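Local structure of adapter protein MecA 2 (Bacillus subtilis, 3JTO) at residues Ile26-Gly31 with Glu53-Val58; Ile7-Ser12 with Asn64-Thr69. The protein targets unfolded and aggregated proteins and ComK to the ClpC protease and takes part in Spx degradation, this C-terminal domain being the part that interacts with ClpC. All coordinates share one frame; numbering follows the deposited sequence.

Contact 1 (Ile26-Gly31 with Glu53-Val58); sequences IGITGG and EGVVAV
Apolar packing carries this contact: Ile26 and Ile28, in the loop that follows helix 13-25, rest against Gly54, Val55 and Val58 of helix 49-59. Two of the touches converge on a single methyl group. Val55 CG2 meets Ile28 CG1 at 3.7 Å and Ile26 CD1 at 3.9 Å, so that it touches both isoleucines; the Ile28 and Val55 side chains cross at about a right angle. Val55 turns CG1 anti to its backbone N (chi1 158°), which leaves CG2 beside that N and facing the loop. A longer apolar approach, 4.4 Å, joins Ile26 CD1 to Val58 CG2.

The second kind of contact is methyl against backbone. In Ile26 a chi1 of 68° sets CG1 between the backbone N and the carbonyl carbon, and the extended chi2 carries CD1 to the helix, 3.8 Å from Gly54 C and 3.9 Å from Val55 N.

The backbone geometry explains how the loop presents these residues. Gly27, with a positive phi of 79°, is the C-prime residue of a Schellman motif that ends helix 13-25, and this turn separates the two isoleucines. Behind the contact, Leu44 of strand 39-47 touches both Ile28 and Val55, while Leu23 of helix 13-25 touches Ile28 and Val58. The loop backbone has other hydrogen-bond partners in Val86 and Ala85. Between these two segments, with 144 Å² buried, the joining is methyl and methylene packing of little directional preference, running from buried Val55 out to exposed Ile26.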
loop_
_atom_site.group_PDB
_atom_site.type_symbol
_atom_site.label_atom_id
_atom_site.label_comp_id
_atom_site.label_asym_id
_atom_site.label_seq_id
_atom_site.Cartn_x
_atom_site.Cartn_y
_atom_site.Cartn_z
ATOM N N ILE A 26 -6.257 -4.494 11.121
ATOM C CA ILE A 26 -7.353 -5.102 10.384
ATOM C C ILE A 26 -6.896 -6.326 9.583
ATOM O O ILE A 26 -7.496 -6.680 8.580
ATOM C CB ILE A 26 -8.067 -4.066 9.496
ATOM C CG1 ILE A 26 -7.171 -3.590 8.349
ATOM C CG2 ILE A 26 -8.497 -2.868 10.337
ATOM C CD1 ILE A 26 -7.852 -2.576 7.478
ATOM N N GLY A 27 -5.817 -6.955 10.036
ATOM C CA GLY A 27 -5.358 -8.210 9.476
ATOM C C GLY A 27 -4.585 -8.151 8.169
ATOM O O GLY A 27 -4.444 -9.174 7.485
ATOM N N ILE A 28 -4.079 -6.972 7.814
ATOM C CA ILE A 28 -3.238 -6.848 6.624
ATOM C C ILE A 28 -1.761 -6.853 7.002
ATOM O O ILE A 28 -1.312 -6.044 7.811
ATOM C CB ILE A 28 -3.555 -5.585 5.797
ATOM C CG1 ILE A 28 -4.953 -5.696 5.195
ATOM C CG2 ILE A 28 -2.554 -5.436 4.663
ATOM C CD1 ILE A 28 -5.032 -6.705 4.063
ATOM N N THR A 29 -1.009 -7.757 6.392
ATOM C CA THR A 29 0.349 -8.032 6.808
ATOM C C THR A 29 1.363 -7.938 5.653
ATOM O O THR A 29 2.580 -7.972 5.865
ATOM C CB THR A 29 0.394 -9.411 7.533
ATOM O OG1 THR A 29 0.172 -9.225 8.945
ATOM C CG2 THR A 29 1.713 -10.107 7.313
ATOM N N GLY A 30 0.858 -7.789 4.433
ATOM C CA GLY A 30 1.701 -7.774 3.254
ATOM C C GLY A 30 1.740 -6.397 2.606
ATOM O O GLY A 30 1.881 -5.385 3.295
ATOM N N GLY A 31 1.603 -6.365 1.283
ATOM C CA GLY A 31 1.643 -5.129 0.528
ATOM C C GLY A 31 2.995 -4.935 -0.127
ATOM O O GLY A 31 4.023 -5.373 0.386
ATOM N N GLU A 53 -12.633 -2.518 1.647
ATOM C CA GLU A 53 -13.282 -1.279 2.035
ATOM C C GLU A 53 -12.650 -0.737 3.323
ATOM O O GLU A 53 -12.389 0.465 3.439
ATOM C CB GLU A 53 -14.787 -1.496 2.206
ATOM C CG GLU A 53 -15.632 -0.588 1.325
ATOM C CD GLU A 53 -15.470 -0.912 -0.165
ATOM O OE1 GLU A 53 -16.051 -1.927 -0.618
ATOM O OE2 GLU A 53 -14.769 -0.156 -0.883
ATOM N N GLY A 54 -12.403 -1.636 4.276
ATOM C CA GLY A 54 -11.696 -1.302 5.499
ATOM C C GLY A 54 -10.321 -0.715 5.187
ATOM O O GLY A 54 -9.900 0.268 5.793
ATOM N N VAL A 55 -9.631 -1.318 4.222
ATOM C CA VAL A 55 -8.319 -0.866 3.788
ATOM C C VAL A 55 -8.349 0.519 3.110
ATOM O O VAL A 55 -7.501 1.375 3.371
ATOM C CB VAL A 55 -7.674 -1.909 2.846
ATOM C CG1 VAL A 55 -6.597 -1.267 1.959
ATOM C CG2 VAL A 55 -7.114 -3.089 3.654
ATOM N N VAL A 56 -9.325 0.736 2.241
ATOM C CA VAL A 56 -9.433 2.004 1.543
ATOM C C VAL A 56 -9.724 3.149 2.513
ATOM O O VAL A 56 -9.425 4.310 2.224
ATOM C CB VAL A 56 -10.481 1.944 0.409
ATOM C CG1 VAL A 56 -11.049 3.321 0.102
ATOM C CG2 VAL A 56 -9.850 1.372 -0.824
ATOM N N ALA A 57 -10.276 2.807 3.673
ATOM C CA ALA A 57 -10.632 3.793 4.682
ATOM C C ALA A 57 -9.405 4.234 5.466
ATOM O O ALA A 57 -9.288 5.390 5.866
ATOM C CB ALA A 57 -11.681 3.230 5.617
ATOM N N VAL A 58 -8.495 3.301 5.703
ATOM C CA VAL A 58 -7.215 3.644 6.293
ATOM C C VAL A 58 -6.390 4.504 5.335
ATOM O O VAL A 58 -5.933 5.587 5.698
ATOM C CB VAL A 58 -6.421 2.387 6.659
ATOM C CG1 VAL A 58 -4.966 2.736 6.936
ATOM C CG2 VAL A 58 -7.063 1.693 7.865
#

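Contact 2 (Ile7-Ser12 with Asn64-Thr69); sequences IYQFHS and NPTTLT
Tyr8 lies alongside Pro65, the two side chains pointing the same way, although the CB of Tyr8 leaves the backbone away from that segment. The setting is an antiparallel β-bridge at the edge of the sheet, where the short strand 64-65 runs beside strand 4-10 and Tyr8 and Pro65 form a non-hydrogen-bonded pair only 4.2 Å apart between their CA atoms. Pro65 N stands 3.4 Å above one face of the Tyr8 ring, offset toward the rim, and Pro65 CB sits over the face, 22° off the normal, as a CH-pi contact. An alanine in place of Tyr8 would remove the ring and would probably leave the proline without its CH-pi partner, opening a gap against Val56 and Leu59 of helix 49-59.

Next along the ladder, Gln9 and Asn64 make the hydrogen-bonded pair: Gln9 N to Asn64 O is 2.7 Å, and Asn64 N to Gln9 O is 3.1 Å. The Gln9 side chain, extended beyond CG, crosses Thr66 at about a right angle; its NE2 is 3.2 Å from Thr66 OG1, at an angle too poor for a hydrogen bond. Beyond Pro65 the pairing fades: Thr66 N makes a weak hydrogen bond to Ile7 O, at 3.3 Å. Thr66 holds OG1 anti to its backbone N (chi1 -177°), which turns CG2 onto Ile7 CG2 at 3.5 Å, while OG1 accepts from Leu68 N in an ST turn. A water accepts from Asn64 ND2 at 2.6 Å and donates weakly to Gln9 O.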
loop_
_atom_site.group_PDB
_atom_site.type_symbol
_atom_site.label_atom_id
_atom_site.label_comp_id
_atom_site.label_asym_id
_atom_site.label_seq_id
_atom_site.Cartn_x
_atom_site.Cartn_y
_atom_site.Cartn_z
ATOM N N ILE A 7 -4.220 0.140 -5.361
ATOM C CA ILE A 7 -2.999 0.937 -5.387
ATOM C C ILE A 7 -3.244 2.396 -5.008
ATOM O O ILE A 7 -4.025 3.088 -5.653
ATOM C CB ILE A 7 -2.310 0.923 -6.738
ATOM C CG1 ILE A 7 -2.109 -0.503 -7.236
ATOM C CG2 ILE A 7 -0.969 1.622 -6.635
ATOM C CD1 ILE A 7 -1.566 -0.554 -8.658
ATOM N N TYR A 8 -2.549 2.845 -3.965
ATOM C CA TYR A 8 -2.611 4.217 -3.481
ATOM C C TYR A 8 -1.278 4.963 -3.574
ATOM O O TYR A 8 -0.208 4.364 -3.452
ATOM C CB TYR A 8 -3.088 4.231 -2.028
ATOM C CG TYR A 8 -4.568 4.469 -1.896
ATOM C CD1 TYR A 8 -5.057 5.641 -1.324
ATOM C CD2 TYR A 8 -5.476 3.535 -2.361
ATOM C CE1 TYR A 8 -6.409 5.860 -1.220
ATOM C CE2 TYR A 8 -6.821 3.744 -2.259
ATOM C CZ TYR A 8 -7.283 4.902 -1.694
ATOM O OH TYR A 8 -8.635 5.089 -1.604
ATOM N N GLN A 9 -1.387 6.283 -3.734
ATOM C CA GLN A 9 -0.287 7.241 -3.885
ATOM C C GLN A 9 -0.044 8.015 -2.569
ATOM O O GLN A 9 -0.988 8.525 -1.960
ATOM C CB GLN A 9 -0.753 8.260 -4.908
ATOM C CG GLN A 9 0.198 8.708 -5.966
ATOM C CD GLN A 9 -0.562 9.491 -7.020
ATOM O OE1 GLN A 9 -1.524 10.187 -6.688
ATOM N NE2 GLN A 9 -0.168 9.360 -8.291
ATOM N N PHE A 10 1.209 8.128 -2.140
ATOM C CA PHE A 10 1.537 8.889 -0.928
ATOM C C PHE A 10 2.677 9.851 -1.198
ATOM O O PHE A 10 3.661 9.495 -1.862
ATOM C CB PHE A 10 1.902 7.957 0.232
ATOM C CG PHE A 10 0.867 6.905 0.491
ATOM C CD1 PHE A 10 -0.173 7.146 1.375
ATOM C CD2 PHE A 10 0.909 5.694 -0.185
ATOM C CE1 PHE A 10 -1.142 6.193 1.589
ATOM C CE2 PHE A 10 -0.043 4.743 0.026
ATOM C CZ PHE A 10 -1.074 4.983 0.911
ATOM N N HIS A 11 2.546 11.070 -0.688
ATOM C CA HIS A 11 3.558 12.094 -0.920
ATOM C C HIS A 11 4.899 11.711 -0.296
ATOM O O HIS A 11 5.949 12.026 -0.849
ATOM C CB HIS A 11 3.085 13.469 -0.438
ATOM C CG HIS A 11 3.240 13.689 1.035
ATOM N ND1 HIS A 11 2.196 13.544 1.925
ATOM C CD2 HIS A 11 4.311 14.066 1.773
ATOM C CE1 HIS A 11 2.621 13.803 3.150
ATOM N NE2 HIS A 11 3.901 14.123 3.084
ATOM N N SER A 12 4.879 11.004 0.830
ATOM C CA SER A 12 6.137 10.563 1.418
ATOM C C SER A 12 6.032 9.211 2.091
ATOM O O SER A 12 4.952 8.750 2.423
ATOM C CB SER A 12 6.667 11.583 2.428
ATOM O OG SER A 12 6.393 11.173 3.759
ATOM N N ASN A 64 -4.025 9.254 -1.840
ATOM C CA ASN A 64 -5.077 9.166 -2.830
ATOM C C ASN A 64 -4.911 7.943 -3.705
ATOM O O ASN A 64 -3.790 7.490 -3.924
ATOM C CB ASN A 64 -5.037 10.403 -3.709
ATOM C CG ASN A 64 -5.190 11.665 -2.916
ATOM O OD1 ASN A 64 -6.299 12.044 -2.559
ATOM N ND2 ASN A 64 -4.072 12.323 -2.621
ATOM N N PRO A 65 -6.029 7.407 -4.221
ATOM C CA PRO A 65 -5.882 6.285 -5.145
ATOM C C PRO A 65 -5.230 6.864 -6.382
ATOM O O PRO A 65 -5.292 8.071 -6.614
ATOM C CB PRO A 65 -7.326 5.866 -5.450
ATOM C CG PRO A 65 -8.203 6.718 -4.563
ATOM C CD PRO A 65 -7.405 7.926 -4.204
ATOM N N THR A 66 -4.600 6.017 -7.170
ATOM C CA THR A 66 -3.738 6.513 -8.208
ATOM C C THR A 66 -4.300 6.129 -9.546
ATOM O O THR A 66 -5.086 5.191 -9.657
ATOM C CB THR A 66 -2.319 5.922 -8.061
ATOM O OG1 THR A 66 -1.460 6.488 -9.058
ATOM C CG2 THR A 66 -2.354 4.422 -8.244
ATOM N N THR A 67 -3.872 6.860 -10.562
ATOM C CA THR A 67 -4.187 6.557 -11.952
ATOM C C THR A 67 -3.143 5.604 -12.561
ATOM O O THR A 67 -3.424 4.877 -13.511
ATOM C CB THR A 67 -4.248 7.869 -12.762
ATOM O OG1 THR A 67 -3.580 7.695 -14.015
ATOM C CG2 THR A 67 -3.539 8.987 -11.994
ATOM N N LEU A 68 -1.939 5.614 -12.003
ATOM C CA LEU A 68 -0.835 4.807 -12.508
ATOM C C LEU A 68 -1.175 3.340 -12.442
ATOM O O LEU A 68 -1.814 2.894 -11.490
ATOM C CB LEU A 68 0.430 5.074 -11.686
ATOM C CG LEU A 68 1.341 6.191 -12.211
ATOM C CD1 LEU A 68 0.550 7.310 -12.910
ATOM C CD2 LEU A 68 2.222 6.759 -11.111
ATOM N N THR A 69 -0.733 2.584 -13.441
ATOM C CA THR A 69 -0.958 1.147 -13.454
ATOM C C THR A 69 0.189 0.392 -12.825
ATOM O O THR A 69 1.314 0.886 -12.756
ATOM C CB THR A 69 -1.106 0.607 -14.869
ATOM O OG1 THR A 69 0.140 0.773 -15.576
ATOM C CG2 THR A 69 -2.244 1.320 -15.588
HETATM O O HOH W 1 -1.539 11.757 -2.881
#

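In the fold
Centres about 15 Å apart, the two contacts lie within one small α+β domain whose antiparallel sheet carries helices. Contact 2 adds strand 64-65 to the outer side of strand 4-10, at one edge of the sheet; contact 1 sets the loop after helix 13-25 against helix 49-59. In chain order 7-12 comes first, then 26-31, 53-58 and 64-69, so both segments of contact 1 fall between those of contact 2. Strand 64-65 is the next element along the chain after helix 49-59, and Val56 CG1 packs on Tyr8 OH at 3.4 Å. Tyr8, which packs on Val56 and Leu59, thus links the sheet edge to that helix in the domain that interacts with ClpC.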